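PDB 3C2Q: ornithine cyclodeaminase, which catalyses the conversion of L-ornithine to L-proline with release of ammonia, using NAD(+) as cofactor. Local coordinates for residues V36-D40 with E41-V45; E64-I68 with R69-K73; K218-E222 with S223-K227; G251-P254 with D255-T258; N291-P294 with S295-T299. All coordinates share one frame; numbering follows the deposited sequence.

Interaction 1 of 5, residues V36-D40 with E41-V45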
loop_
_atom_site.group_PDB
_atom_site.type_symbol
_atom_site.label_atom_id
_atom_site.label_comp_id
_atom_site.label_asym_id
_atom_site.label_seq_id
_atom_site.Cartn_x
_atom_site.Cartn_y
_atom_site.Cartn_z
ATOM N N VAL B 36 -32.054 -4.021 26.788
ATOM C CA VAL B 36 -31.908 -4.932 27.929
ATOM C C VAL B 36 -33.263 -5.175 28.639
ATOM O O VAL B 36 -34.060 -4.265 28.795
ATOM C CB VAL B 36 -30.882 -4.421 28.960
ATOM C CG1 VAL B 36 -29.446 -4.598 28.423
ATOM C CG2 VAL B 36 -31.161 -2.941 29.342
ATOM N N LYS B 37 -33.511 -6.408 29.052
ATOM C CA LYS B 37 -34.782 -6.721 29.708
ATOM C C LYS B 37 -34.621 -6.561 31.208
ATOM O O LYS B 37 -33.820 -7.252 31.849
ATOM C CB LYS B 37 -35.256 -8.127 29.361
ATOM C CG LYS B 37 -36.735 -8.356 29.700
ATOM C CD LYS B 37 -37.228 -9.667 29.172
ATOM C CE LYS B 37 -38.655 -9.945 29.632
ATOM N NZ LYS B 37 -39.255 -11.016 28.778
ATOM N N VAL B 38 -35.373 -5.607 31.740
ATOM C CA VAL B 38 -35.307 -5.247 33.149
ATOM C C VAL B 38 -36.744 -5.150 33.697
ATOM O O VAL B 38 -37.583 -4.424 33.147
ATOM C CB VAL B 38 -34.538 -3.908 33.357
ATOM C CG1 VAL B 38 -34.491 -3.519 34.834
ATOM C CG2 VAL B 38 -33.094 -4.001 32.759
ATOM N N ASN B 39 -36.996 -5.876 34.787
ATOM C CA ASN B 39 -38.342 -5.954 35.399
ATOM C C ASN B 39 -39.380 -6.187 34.319
ATOM O O ASN B 39 -40.334 -5.414 34.176
ATOM C CB ASN B 39 -38.639 -4.703 36.228
ATOM C CG ASN B 39 -37.742 -4.592 37.465
ATOM O OD1 ASN B 39 -37.246 -3.509 37.790
ATOM N ND2 ASN B 39 -37.520 -5.718 38.152
ATOM N N ASP B 40 -39.115 -7.225 33.520
ATOM C CA ASP B 40 -39.953 -7.666 32.390
ATOM C C ASP B 40 -40.306 -6.634 31.308
ATOM O O ASP B 40 -41.274 -6.813 30.579
ATOM C CB ASP B 40 -41.222 -8.375 32.906
ATOM C CG ASP B 40 -40.921 -9.344 34.043
ATOM O OD1 ASP B 40 -40.295 -10.397 33.788
ATOM O OD2 ASP B 40 -41.288 -9.037 35.196
ATOM N N GLU B 41 -39.538 -5.551 31.217
ATOM C CA GLU B 41 -39.693 -4.586 30.128
ATOM C C GLU B 41 -38.356 -4.417 29.398
ATOM O O GLU B 41 -37.298 -4.457 30.030
ATOM C CB GLU B 41 -40.100 -3.217 30.658
ATOM C CG GLU B 41 -41.436 -3.130 31.364
ATOM C CD GLU B 41 -41.451 -1.972 32.359
ATOM O OE1 GLU B 41 -41.306 -0.807 31.912
ATOM O OE2 GLU B 41 -41.586 -2.236 33.587
ATOM N N TRP B 42 -38.419 -4.181 28.090
ATOM C CA TRP B 42 -37.223 -3.865 27.311
ATOM C C TRP B 42 -36.887 -2.391 27.457
ATOM O O TRP B 42 -37.726 -1.513 27.229
ATOM C CB TRP B 42 -37.398 -4.244 25.847
ATOM C CG TRP B 42 -37.408 -5.718 25.638
ATOM C CD1 TRP B 42 -38.510 -6.503 25.458
ATOM C CD2 TRP B 42 -36.276 -6.600 25.603
ATOM N NE1 TRP B 42 -38.139 -7.815 25.309
ATOM C CE2 TRP B 42 -36.773 -7.907 25.395
ATOM C CE3 TRP B 42 -34.889 -6.411 25.726
ATOM C CZ2 TRP B 42 -35.934 -9.027 25.285
ATOM C CZ3 TRP B 42 -34.050 -7.516 25.618
ATOM C CH2 TRP B 42 -34.576 -8.818 25.405
ATOM N N ILE B 43 -35.660 -2.131 27.885
ATOM C CA ILE B 43 -35.158 -0.785 28.012
ATOM C C ILE B 43 -34.151 -0.547 26.880
ATOM O O ILE B 43 -33.293 -1.381 26.648
ATOM C CB ILE B 43 -34.428 -0.578 29.362
ATOM C CG1 ILE B 43 -35.385 -0.794 30.551
ATOM C CG2 ILE B 43 -33.838 0.837 29.424
ATOM C CD1 ILE B 43 -34.736 -0.479 31.886
ATOM N N GLU B 44 -34.246 0.587 26.201
ATOM C CA GLU B 44 -33.287 0.906 25.130
ATOM C C GLU B 44 -32.021 1.465 25.756
ATOM O O GLU B 44 -32.069 2.482 26.440
ATOM C CB GLU B 44 -33.880 1.908 24.147
ATOM C CG GLU B 44 -35.277 1.506 23.640
ATOM C CD GLU B 44 -35.718 2.290 22.387
ATOM O OE1 GLU B 44 -34.988 3.221 21.947
ATOM O OE2 GLU B 44 -36.795 1.949 21.839
ATOM N N VAL B 45 -30.885 0.800 25.530
ATOM C CA VAL B 45 -29.608 1.284 26.072
ATOM C C VAL B 45 -29.131 2.528 25.297
ATOM O O VAL B 45 -28.894 2.463 24.077
ATOM C CB VAL B 45 -28.534 0.174 26.084
ATOM C CG1 VAL B 45 -27.269 0.664 26.746
ATOM C CG2 VAL B 45 -29.067 -1.095 26.802
#

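Interaction 2 of 5, residues E64-I68 with R69-K73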
loop_
_atom_site.group_PDB
_atom_site.type_symbol
_atom_site.label_atom_id
_atom_site.label_comp_id
_atom_site.label_asym_id
_atom_site.label_seq_id
_atom_site.Cartn_x
_atom_site.Cartn_y
_atom_site.Cartn_z
ATOM N N GLU B 64 -27.516 2.936 30.032
ATOM C CA GLU B 64 -26.610 3.641 29.137
ATOM C C GLU B 64 -25.307 2.846 28.932
ATOM O O GLU B 64 -24.937 1.979 29.744
ATOM C CB GLU B 64 -26.360 5.075 29.614
ATOM C CG GLU B 64 -25.497 5.178 30.829
ATOM C CD GLU B 64 -25.218 6.622 31.157
ATOM O OE1 GLU B 64 -24.381 7.270 30.474
ATOM O OE2 GLU B 64 -25.868 7.125 32.088
ATOM N N THR B 65 -24.647 3.151 27.824
ATOM C CA THR B 65 -23.383 2.527 27.456
ATOM C C THR B 65 -22.291 3.420 28.029
ATOM O O THR B 65 -22.133 4.577 27.581
ATOM C CB THR B 65 -23.216 2.460 25.895
ATOM O OG1 THR B 65 -24.341 1.818 25.299
ATOM C CG2 THR B 65 -21.933 1.686 25.505
ATOM N N LYS B 66 -21.547 2.887 29.002
ATOM C CA LYS B 66 -20.466 3.603 29.671
ATOM C C LYS B 66 -19.125 2.951 29.371
ATOM O O LYS B 66 -18.988 1.735 29.425
ATOM C CB LYS B 66 -20.631 3.574 31.205
ATOM C CG LYS B 66 -21.720 4.456 31.793
ATOM C CD LYS B 66 -21.370 4.646 33.272
ATOM C CE LYS B 66 -22.381 5.493 34.049
ATOM N NZ LYS B 66 -21.884 5.648 35.490
ATOM N N VAL B 67 -18.125 3.772 29.098
ATOM C CA VAL B 67 -16.768 3.264 28.993
ATOM C C VAL B 67 -16.335 2.874 30.404
ATOM O O VAL B 67 -16.818 3.463 31.379
ATOM C CB VAL B 67 -15.801 4.286 28.360
ATOM C CG1 VAL B 67 -16.242 4.558 26.908
ATOM C CG2 VAL B 67 -15.792 5.614 29.124
ATOM N N ILE B 68 -15.435 1.901 30.483
ATOM C CA ILE B 68 -15.001 1.333 31.739
ATOM C C ILE B 68 -14.450 2.392 32.708
ATOM O O ILE B 68 -14.709 2.311 33.892
ATOM C CB ILE B 68 -14.038 0.119 31.530
ATOM C CG1 ILE B 68 -13.696 -0.546 32.867
ATOM C CG2 ILE B 68 -12.736 0.566 30.800
ATOM C CD1 ILE B 68 -12.862 -1.848 32.755
ATOM N N ARG B 69 -13.743 3.403 32.220
ATOM C CA ARG B 69 -13.209 4.404 33.121
ATOM C C ARG B 69 -14.269 5.348 33.718
ATOM O O ARG B 69 -13.973 6.103 34.648
ATOM C CB ARG B 69 -12.083 5.200 32.462
ATOM C CG ARG B 69 -12.558 6.318 31.619
ATOM C CD ARG B 69 -11.415 7.071 30.981
ATOM N NE ARG B 69 -11.805 7.208 29.596
ATOM C CZ ARG B 69 -12.521 8.211 29.125
ATOM N NH1 ARG B 69 -12.834 9.243 29.917
ATOM N NH2 ARG B 69 -12.874 8.204 27.848
ATOM N N LYS B 70 -15.488 5.331 33.185
ATOM C CA LYS B 70 -16.565 6.109 33.795
ATOM C C LYS B 70 -17.493 5.277 34.692
ATOM O O LYS B 70 -18.396 5.832 35.310
ATOM C CB LYS B 70 -17.372 6.862 32.748
ATOM C CG LYS B 70 -16.610 8.072 32.163
ATOM C CD LYS B 70 -17.487 8.803 31.180
ATOM C CE LYS B 70 -16.708 9.797 30.336
ATOM N NZ LYS B 70 -16.143 10.886 31.156
ATOM N N VAL B 71 -17.268 3.965 34.766
ATOM C CA VAL B 71 -18.070 3.112 35.667
ATOM C C VAL B 71 -17.717 3.394 37.142
ATOM O O VAL B 71 -16.539 3.408 37.510
ATOM C CB VAL B 71 -17.940 1.617 35.317
ATOM C CG1 VAL B 71 -18.717 0.711 36.339
ATOM C CG2 VAL B 71 -18.460 1.362 33.908
ATOM N N LYS B 72 -18.750 3.646 37.959
ATOM C CA LYS B 72 -18.568 3.989 39.389
ATOM C C LYS B 72 -18.922 2.829 40.309
ATOM O O LYS B 72 -19.767 2.012 39.979
ATOM C CB LYS B 72 -19.417 5.210 39.769
ATOM C CG LYS B 72 -19.097 6.481 38.991
ATOM C CD LYS B 72 -17.612 6.864 39.135
ATOM C CE LYS B 72 -17.231 8.022 38.206
ATOM N NZ LYS B 72 -15.743 8.097 38.014
ATOM N N LYS B 73 -18.250 2.747 41.460
ATOM C CA LYS B 73 -18.578 1.741 42.469
ATOM C C LYS B 73 -20.092 1.747 42.656
ATOM O O LYS B 73 -20.687 2.818 42.771
ATOM C CB LYS B 73 -17.863 2.066 43.798
ATOM C CG LYS B 73 -18.269 1.111 44.916
ATOM C CD LYS B 73 -17.435 1.220 46.160
ATOM C CE LYS B 73 -17.791 0.006 47.032
ATOM N NZ LYS B 73 -17.327 0.093 48.437
#

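Interaction 3 of 5, residues K218-E222 with S223-K227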
loop_
_atom_site.group_PDB
_atom_site.type_symbol
_atom_site.label_atom_id
_atom_site.label_comp_id
_atom_site.label_asym_id
_atom_site.label_seq_id
_atom_site.Cartn_x
_atom_site.Cartn_y
_atom_site.Cartn_z
ATOM N N LYS B 218 -10.793 31.749 16.845
ATOM C CA LYS B 218 -11.863 32.764 16.861
ATOM C C LYS B 218 -11.334 34.200 16.931
ATOM O O LYS B 218 -11.772 35.055 16.163
ATOM C CB LYS B 218 -12.852 32.481 17.982
ATOM C CG LYS B 218 -14.035 33.479 18.052
ATOM C CD LYS B 218 -15.083 32.973 19.021
ATOM C CE LYS B 218 -16.371 33.789 18.960
ATOM N NZ LYS B 218 -17.476 33.124 19.754
ATOM N N ASN B 219 -10.376 34.452 17.821
ATOM C CA ASN B 219 -9.747 35.778 17.939
ATOM C C ASN B 219 -9.031 36.203 16.672
ATOM O O ASN B 219 -9.068 37.381 16.289
ATOM C CB ASN B 219 -8.731 35.813 19.078
ATOM C CG ASN B 219 -9.382 35.813 20.448
ATOM O OD1 ASN B 219 -10.595 35.838 20.561
ATOM N ND2 ASN B 219 -8.560 35.761 21.494
ATOM N N ALA B 220 -8.316 35.260 16.049
ATOM C CA ALA B 220 -7.647 35.511 14.768
ATOM C C ALA B 220 -8.617 35.854 13.636
ATOM O O ALA B 220 -8.277 36.612 12.743
ATOM C CB ALA B 220 -6.771 34.275 14.353
ATOM N N VAL B 221 -9.792 35.251 13.646
ATOM C CA VAL B 221 -10.815 35.589 12.667
ATOM C C VAL B 221 -11.371 36.999 12.983
ATOM O O VAL B 221 -11.447 37.850 12.097
ATOM C CB VAL B 221 -11.947 34.536 12.597
ATOM C CG1 VAL B 221 -13.112 35.055 11.763
ATOM C CG2 VAL B 221 -11.415 33.185 12.002
ATOM N N GLU B 222 -11.701 37.228 14.251
ATOM C CA GLU B 222 -12.207 38.529 14.719
ATOM C C GLU B 222 -11.238 39.682 14.472
ATOM O O GLU B 222 -11.670 40.765 14.080
ATOM C CB GLU B 222 -12.654 38.430 16.181
ATOM C CG GLU B 222 -13.966 37.652 16.304
ATOM C CD GLU B 222 -14.483 37.474 17.742
ATOM O OE1 GLU B 222 -13.825 37.955 18.710
ATOM O OE2 GLU B 222 -15.560 36.840 17.884
ATOM N N SER B 223 -9.935 39.451 14.632
ATOM C CA SER B 223 -8.916 40.462 14.302
ATOM C C SER B 223 -8.615 40.712 12.805
ATOM O O SER B 223 -7.828 41.610 12.479
ATOM C CB SER B 223 -7.607 40.135 15.009
ATOM O OG SER B 223 -6.911 39.090 14.335
ATOM N N GLY B 224 -9.208 39.925 11.901
ATOM C CA GLY B 224 -8.880 39.993 10.478
ATOM C C GLY B 224 -7.576 39.321 10.065
ATOM O O GLY B 224 -7.172 39.412 8.906
ATOM N N VAL B 225 -6.909 38.647 11.001
ATOM C CA VAL B 225 -5.682 37.893 10.690
ATOM C C VAL B 225 -6.007 36.680 9.776
ATOM O O VAL B 225 -5.387 36.488 8.725
ATOM C CB VAL B 225 -4.964 37.456 11.987
ATOM C CG1 VAL B 225 -3.883 36.428 11.707
ATOM C CG2 VAL B 225 -4.368 38.715 12.711
ATOM N N LEU B 226 -7.026 35.922 10.166
ATOM C CA LEU B 226 -7.465 34.733 9.423
ATOM C C LEU B 226 -8.725 35.057 8.653
ATOM O O LEU B 226 -9.765 35.338 9.256
ATOM C CB LEU B 226 -7.698 33.577 10.390
ATOM C CG LEU B 226 -8.057 32.218 9.780
ATOM C CD1 LEU B 226 -6.918 31.780 8.841
ATOM C CD2 LEU B 226 -8.321 31.197 10.884
ATOM N N LYS B 227 -8.622 34.999 7.325
ATOM C CA LYS B 227 -9.629 35.536 6.397
ATOM C C LYS B 227 -10.272 34.504 5.471
ATOM O O LYS B 227 -11.146 34.843 4.659
ATOM C CB LYS B 227 -8.964 36.590 5.491
ATOM C CG LYS B 227 -8.542 37.876 6.208
ATOM C CD LYS B 227 -7.892 38.903 5.230
ATOM C CE LYS B 227 -6.360 38.727 5.145
ATOM N NZ LYS B 227 -5.587 40.022 4.932
HETATM O O HOH W 1 -11.428 37.526 9.335
#

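Interaction 4 of 5, residues G251-P254 with D255-T258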
loop_
_atom_site.group_PDB
_atom_site.type_symbol
_atom_site.label_atom_id
_atom_site.label_comp_id
_atom_site.label_asym_id
_atom_site.label_seq_id
_atom_site.Cartn_x
_atom_site.Cartn_y
_atom_site.Cartn_z
ATOM N N GLY B 251 3.881 22.532 18.785
ATOM C CA GLY B 251 3.205 23.814 18.828
ATOM C C GLY B 251 1.708 23.708 18.698
ATOM O O GLY B 251 1.143 24.193 17.704
ATOM N N PRO B 252 1.023 23.116 19.709
ATOM C CA PRO B 252 -0.404 23.021 19.512
ATOM C C PRO B 252 -0.960 24.425 19.691
ATOM O O PRO B 252 -0.517 25.128 20.594
ATOM C CB PRO B 252 -0.875 22.138 20.681
ATOM C CG PRO B 252 0.121 22.361 21.728
ATOM C CD PRO B 252 1.451 22.593 21.016
ATOM N N ILE B 253 -1.934 24.806 18.886
ATOM C CA ILE B 253 -2.605 26.089 19.070
ATOM C C ILE B 253 -3.571 26.031 20.265
ATOM O O ILE B 253 -3.895 24.941 20.770
ATOM C CB ILE B 253 -3.320 26.553 17.764
ATOM C CG1 ILE B 253 -4.273 25.457 17.263
ATOM C CG2 ILE B 253 -2.252 26.940 16.721
ATOM C CD1 ILE B 253 -5.359 25.907 16.319
ATOM N N PRO B 254 -3.993 27.203 20.768
ATOM C CA PRO B 254 -4.759 27.149 22.015
ATOM C C PRO B 254 -6.058 26.338 21.937
ATOM O O PRO B 254 -6.484 25.801 22.956
ATOM C CB PRO B 254 -5.014 28.637 22.334
ATOM C CG PRO B 254 -3.868 29.376 21.601
ATOM C CD PRO B 254 -3.732 28.593 20.325
ATOM N N ASP B 255 -6.668 26.215 20.758
ATOM C CA ASP B 255 -7.914 25.459 20.620
ATOM C C ASP B 255 -7.771 23.931 20.869
ATOM O O ASP B 255 -8.766 23.238 21.076
ATOM C CB ASP B 255 -8.537 25.657 19.222
ATOM C CG ASP B 255 -8.816 27.132 18.880
ATOM O OD1 ASP B 255 -9.995 27.458 18.585
ATOM O OD2 ASP B 255 -7.862 27.929 18.861
ATOM N N VAL B 256 -6.542 23.420 20.837
ATOM C CA VAL B 256 -6.295 21.977 20.890
ATOM C C VAL B 256 -6.541 21.444 22.307
ATOM O O VAL B 256 -6.086 22.060 23.288
ATOM C CB VAL B 256 -4.849 21.684 20.404
ATOM C CG1 VAL B 256 -4.387 20.256 20.794
ATOM C CG2 VAL B 256 -4.782 21.878 18.857
ATOM N N ILE B 257 -7.273 20.333 22.407
ATOM C CA ILE B 257 -7.481 19.623 23.668
ATOM C C ILE B 257 -6.345 18.629 23.821
ATOM O O ILE B 257 -6.261 17.657 23.059
ATOM C CB ILE B 257 -8.856 18.907 23.648
ATOM C CG1 ILE B 257 -9.963 19.949 23.402
ATOM C CG2 ILE B 257 -9.076 18.055 24.937
ATOM C CD1 ILE B 257 -11.357 19.359 23.321
ATOM N N THR B 258 -5.445 18.876 24.775
ATOM C CA THR B 258 -4.254 18.050 24.914
ATOM C C THR B 258 -4.504 16.707 25.644
ATOM O O THR B 258 -3.750 15.776 25.465
ATOM C CB THR B 258 -3.088 18.808 25.572
ATOM O OG1 THR B 258 -3.477 19.215 26.888
ATOM C CG2 THR B 258 -2.718 20.060 24.734
HETATM O O HOH W 2 -3.501 23.689 23.693
#

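Interaction 5 of 5, residues N291-P294 with S295-T299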
loop_
_atom_site.group_PDB
_atom_site.type_symbol
_atom_site.label_atom_id
_atom_site.label_comp_id
_atom_site.label_asym_id
_atom_site.label_seq_id
_atom_site.Cartn_x
_atom_site.Cartn_y
_atom_site.Cartn_z
ATOM N N ASN B 291 -14.599 3.969 16.630
ATOM C CA ASN B 291 -14.695 3.323 17.959
ATOM C C ASN B 291 -15.805 3.937 18.834
ATOM O O ASN B 291 -16.330 3.275 19.740
ATOM C CB ASN B 291 -13.379 3.460 18.696
ATOM C CG ASN B 291 -12.281 2.501 18.186
ATOM O OD1 ASN B 291 -12.497 1.590 17.320
ATOM N ND2 ASN B 291 -11.072 2.697 18.742
ATOM N N LEU B 292 -16.175 5.187 18.538
ATOM C CA LEU B 292 -17.159 5.948 19.309
ATOM C C LEU B 292 -18.546 5.937 18.707
ATOM O O LEU B 292 -19.485 6.456 19.315
ATOM C CB LEU B 292 -16.725 7.417 19.416
ATOM C CG LEU B 292 -15.371 7.636 20.055
ATOM C CD1 LEU B 292 -14.991 9.113 19.988
ATOM C CD2 LEU B 292 -15.387 7.098 21.515
HETATM N N MSE B 293 -18.682 5.353 17.523
HETATM C CA MSE B 293 -19.920 5.468 16.739
HETATM C C MSE B 293 -20.793 4.232 16.742
HETATM O O MSE B 293 -20.290 3.124 16.617
HETATM C CB MSE B 293 -19.550 5.735 15.269
HETATM C CG MSE B 293 -19.076 7.154 15.001
HETATM SE SE MSE B 293 -18.405 7.155 13.111
HETATM C CE MSE B 293 -20.073 6.669 12.238
ATOM N N PRO B 294 -22.120 4.413 16.808
ATOM C CA PRO B 294 -23.009 3.279 16.577
ATOM C C PRO B 294 -23.065 2.921 15.082
ATOM O O PRO B 294 -22.775 3.776 14.230
ATOM C CB PRO B 294 -24.373 3.807 17.055
ATOM C CG PRO B 294 -24.318 5.232 16.873
ATOM C CD PRO B 294 -22.874 5.643 17.117
ATOM N N SER B 295 -23.425 1.682 14.781
ATOM C CA SER B 295 -23.415 1.177 13.403
ATOM C C SER B 295 -24.465 1.793 12.469
ATOM O O SER B 295 -24.350 1.655 11.236
ATOM C CB SER B 295 -23.599 -0.341 13.408
ATOM O OG SER B 295 -24.842 -0.671 14.032
ATOM N N TYR B 296 -25.484 2.460 13.033
ATOM C CA TYR B 296 -26.535 3.014 12.178
ATOM C C TYR B 296 -26.172 4.347 11.500
ATOM O O TYR B 296 -26.899 4.809 10.640
ATOM C CB TYR B 296 -27.897 3.125 12.913
ATOM C CG TYR B 296 -27.863 3.855 14.228
ATOM C CD1 TYR B 296 -27.672 5.249 14.286
ATOM C CD2 TYR B 296 -28.039 3.159 15.424
ATOM C CE1 TYR B 296 -27.647 5.913 15.495
ATOM C CE2 TYR B 296 -28.018 3.827 16.646
ATOM C CZ TYR B 296 -27.831 5.186 16.676
ATOM O OH TYR B 296 -27.815 5.842 17.893
ATOM N N ILE B 297 -25.061 4.966 11.882
ATOM C CA ILE B 297 -24.655 6.221 11.246
ATOM C C ILE B 297 -23.920 5.852 9.950
ATOM O O ILE B 297 -23.013 5.020 9.959
ATOM C CB ILE B 297 -23.756 7.064 12.162
ATOM C CG1 ILE B 297 -24.445 7.311 13.518
ATOM C CG2 ILE B 297 -23.336 8.411 11.476
ATOM C CD1 ILE B 297 -23.602 8.145 14.471
ATOM N N LYS B 298 -24.346 6.437 8.839
ATOM C CA LYS B 298 -23.669 6.206 7.561
ATOM C C LYS B 298 -22.173 6.640 7.691
ATOM O O LYS B 298 -21.848 7.750 8.097
ATOM C CB LYS B 298 -24.432 6.955 6.452
ATOM C CG LYS B 298 -23.798 6.928 5.071
ATOM C CD LYS B 298 -24.405 5.801 4.183
ATOM C CE LYS B 298 -23.381 5.275 3.202
ATOM N NZ LYS B 298 -23.937 5.289 1.805
ATOM N N THR B 299 -21.267 5.735 7.365
ATOM C CA THR B 299 -19.849 5.945 7.627
ATOM C C THR B 299 -19.112 5.765 6.304
ATOM O O THR B 299 -19.252 4.728 5.664
ATOM C CB THR B 299 -19.370 4.881 8.609
ATOM O OG1 THR B 299 -20.195 4.956 9.777
ATOM C CG2 THR B 299 -17.923 5.109 9.017
#

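Interaction 1 of 5, residues V36-D40 with E41-V45
Lys37 and Trp42 meet on one face of a tight antiparallel ladder, the lysine's aliphatic chain laid over the indole. CB of Lys37 stands 3.9 Å from the centroid of the Trp42 six-membered ring and only 6° off its normal, a CH-pi contact over the face. The lysine's CG points opposite its backbone N (chi1 -164°) and the chain stays extended, which carries CD to 4.1 Å from CZ2 of Trp42, while NZ runs past the ring to a hydrogen bond with Ile8 O. Were the indole replaced by an alanine, the Lys37 methylenes would probably lose the flat surface they lie on and Arg85 its cation-pi partner. The two strands form a beta hairpin closed by a type I' turn from Val38 to Glu41, in which Asn39 and Asp40 both have positive phi. Val36 pairs with Ile43 and Val38 with Glu41 as hydrogen-bonded pairs; the bond from Ile43 N to Val36 O is 2.8 Å long and nearly straight at 172°. On the opposite face, where Val36, Val38, Glu41 and Ile43 lie, the contacts between side chains are apolar: CG2 of Val36 meets CG2 of Val45 at 3.8 Å, the two valines crossing at about a right angle, and CD1 of Ile43 reaches CB of Val38 at 3.7 Å. Strands 53-57 and 62-66 contribute Ile54, Val56 and Ala63 to the packing on Val36, Val38 and Val45.

Interaction 2 of 5, residues E64-I68 with R69-K73
Val67 presents its CG2 methyl to both Arg69 and Lys70. The methyl lies over one face of the Arg69 guanidinium, offset toward its rim, at 4.1 Å from NH2 of Arg69, and it also touches CG of Lys70 at 4.0 Å. Val67 and Lys70 run side by side in the same direction. The Arg69 chain folds back over the valine because CG sits between the backbone N and the carbonyl carbon (chi1 83°) and the chain bends again at chi3. Salt bridges to Asp265 hold the ends of both Arg69 and Lys70, so one carboxylate gathers two cations. The backbone here leaves strand 62-66 through a short 3-10 turn, evidenced by two successive i to i+3 bonds: Lys70 N to Val67 O at 2.9 Å and Val71 N to Ile68 O at 3.2 Å. Lys66, before the turn, stretches an extended chain along it, its CD 3.8 Å from Lys70 O. Its NZ makes only a weak 3.5 Å bond to Lys70 O, the stronger partner being Asp75 in a salt bridge. Ile68 packs on Asn209 of a second subunit.

Interaction 3 of 5, residues K218-E222 with S223-K227
Ala220 O receives the amide of Leu226 in a 2.9 Å hydrogen bond with an angle of 173° at the hydrogen, and this bond, spanning six residues, ties the returning chain to the end of helix 217-222. Gly224 N to Val221 O at 3.1 Å is the other bond back into the last turn, and with the positive phi of Gly224 the helix ends in a Schellman motif. That phi is 77°, a left-handed backbone conformation that glycine adopts most easily, and the chain reverses there to bring Leu226 back against the last turn. One step earlier Ser223 N still makes a regular helical bond to Asn219 O. The hydroxyl of Ser223 lies between the backbone N and the carbonyl carbon (chi1 78°), which swings OG back over the helix end toward the carbonyls of Asn219 and Ala220; both contacts are weak. A water donates to Val221 O and to Leu226 O, bridging the helix end to the returning chain. Val221 CA also makes a CA-H...O contact with Leu226 O at 3.6 Å.

Apolar contacts accompany the turn. CD2 of Leu226 meets CG2 of Val221 at 3.8 Å, the two side chains meeting at a slant, while CB of Ala220 lies 4.1 Å from CB of Leu226 and 4.4 Å from CB of Val225. These apolar residues sit within the Rossmann-fold region: Ala220 faces Ile211 and Ala214 of helix 203-214, Val221 packs on Tyr232 and Ile235 of helix 230-237, and Leu226 reaches Ile178 and Ala181 of helix 171-183.

Interaction 4 of 5, residues G251-P254 with D255-T258
Ile253 and Val256 meet at about a right angle, CG1 of the isoleucine 4.0 Å from CG2 of the valine. Ile253 takes the less usual first torsion, with CG1 between the backbone N and the carbonyl carbon (chi1 54°), and this directs its longer branch toward the residues that follow: CD1 comes to 4.1 Å from OD2 of Asp255. In Val256, CG1 is anti to the backbone N (chi1 164°) and touches CB of Pro252 at 4.0 Å, while CG2 serves Ile253; the two methyls thus split between two neighbours. The segment is a type I beta turn from Ile253 to Val256 in the loop between strand 241-244 and helix 260-271 of the Rossmann region, with Pro254 at its second position. Its closing bond runs from Val256 N to Ile253 O at 3.1 Å and 167°, and a water donates to both Ile253 O and Val256 O. The Asp255 carboxylate is held by Tyr241 OH at OD1 and by Ile217 N at OD2, which fixes its rotation. Asn171, an NAD(+)-binding residue by similarity, bonds to Ile253 N through OD1 and to Gly251 O through ND2, and its side chain comes to about 3 Å from that of Val256.

Interaction 5 of 5, residues N291-P294 with S295-T299
The chain turns from Pro294 to Ile297 in a type I beta turn whose closing bond, Ile297 N to Pro294 O, is straight at 170° but weak at 3.5 Å. Pro294 is the centre of the side-chain contact. Its CG lies over one face of the Tyr296 ring, 3.9 Å from the centroid and 26° off the normal, a CH-pi contact offset toward the rim; CZ of Tyr296 is the ring atom nearest to CG of Pro294, at 3.5 Å. Tyr296 folds back on the proline because its CG lies between the backbone N and the carbonyl carbon (chi1 53°). The CD atom of the same proline ring meets CD1 of Ile297 at 3.7 Å. Ile297 is also touched by the selenomethionine Met293, which crosses it at about a right angle and brings CE to 3.7 Å from the isoleucine CB. Cutting Ile297 back to an alanine is likely to open a gap beside Pro294 CD and take away part of the surface that the Met293 methyl rests on. Thr299, already on strand 298-303, bonds through OG1 to Ile297 O at 2.8 Å. This is the link between helix 283-292 and strand 298-303 in a beta-alpha-beta unit of the Rossmann fold. Ser295 OG bonds to His32 ND1, and Met293 also packs on Val277 and Met279 of strand 276-280 and on Val271 of helix 260-271. With a single weak backbone bond closing the turn, the cohesion between the two segments probably rests mainly on apolar and CH-pi contacts around Pro294.

Interactions 1 and 2 share one mixed sheet, in which strands 41-46 and 62-66 are neighbours, and they touch directly where CG1 of Val45 lies 3.5 Å from OG1 of Thr65. Interactions 3, 4 and 5 belong to the Rossmann-fold region; the first two have centres about 17 Å apart and nearest atoms about 5 Å apart, while interaction 5 lies about 27 Å, centre to centre, from interaction 4. Interaction 4 is next to the predicted NAD(+) site through Asn171, whereas in interaction 5 the Met293 side chain is about 10 Å from that of His285. Interactions 2 and 4 meet across subunits: Arg69 packs on Pro252 of the second subunit.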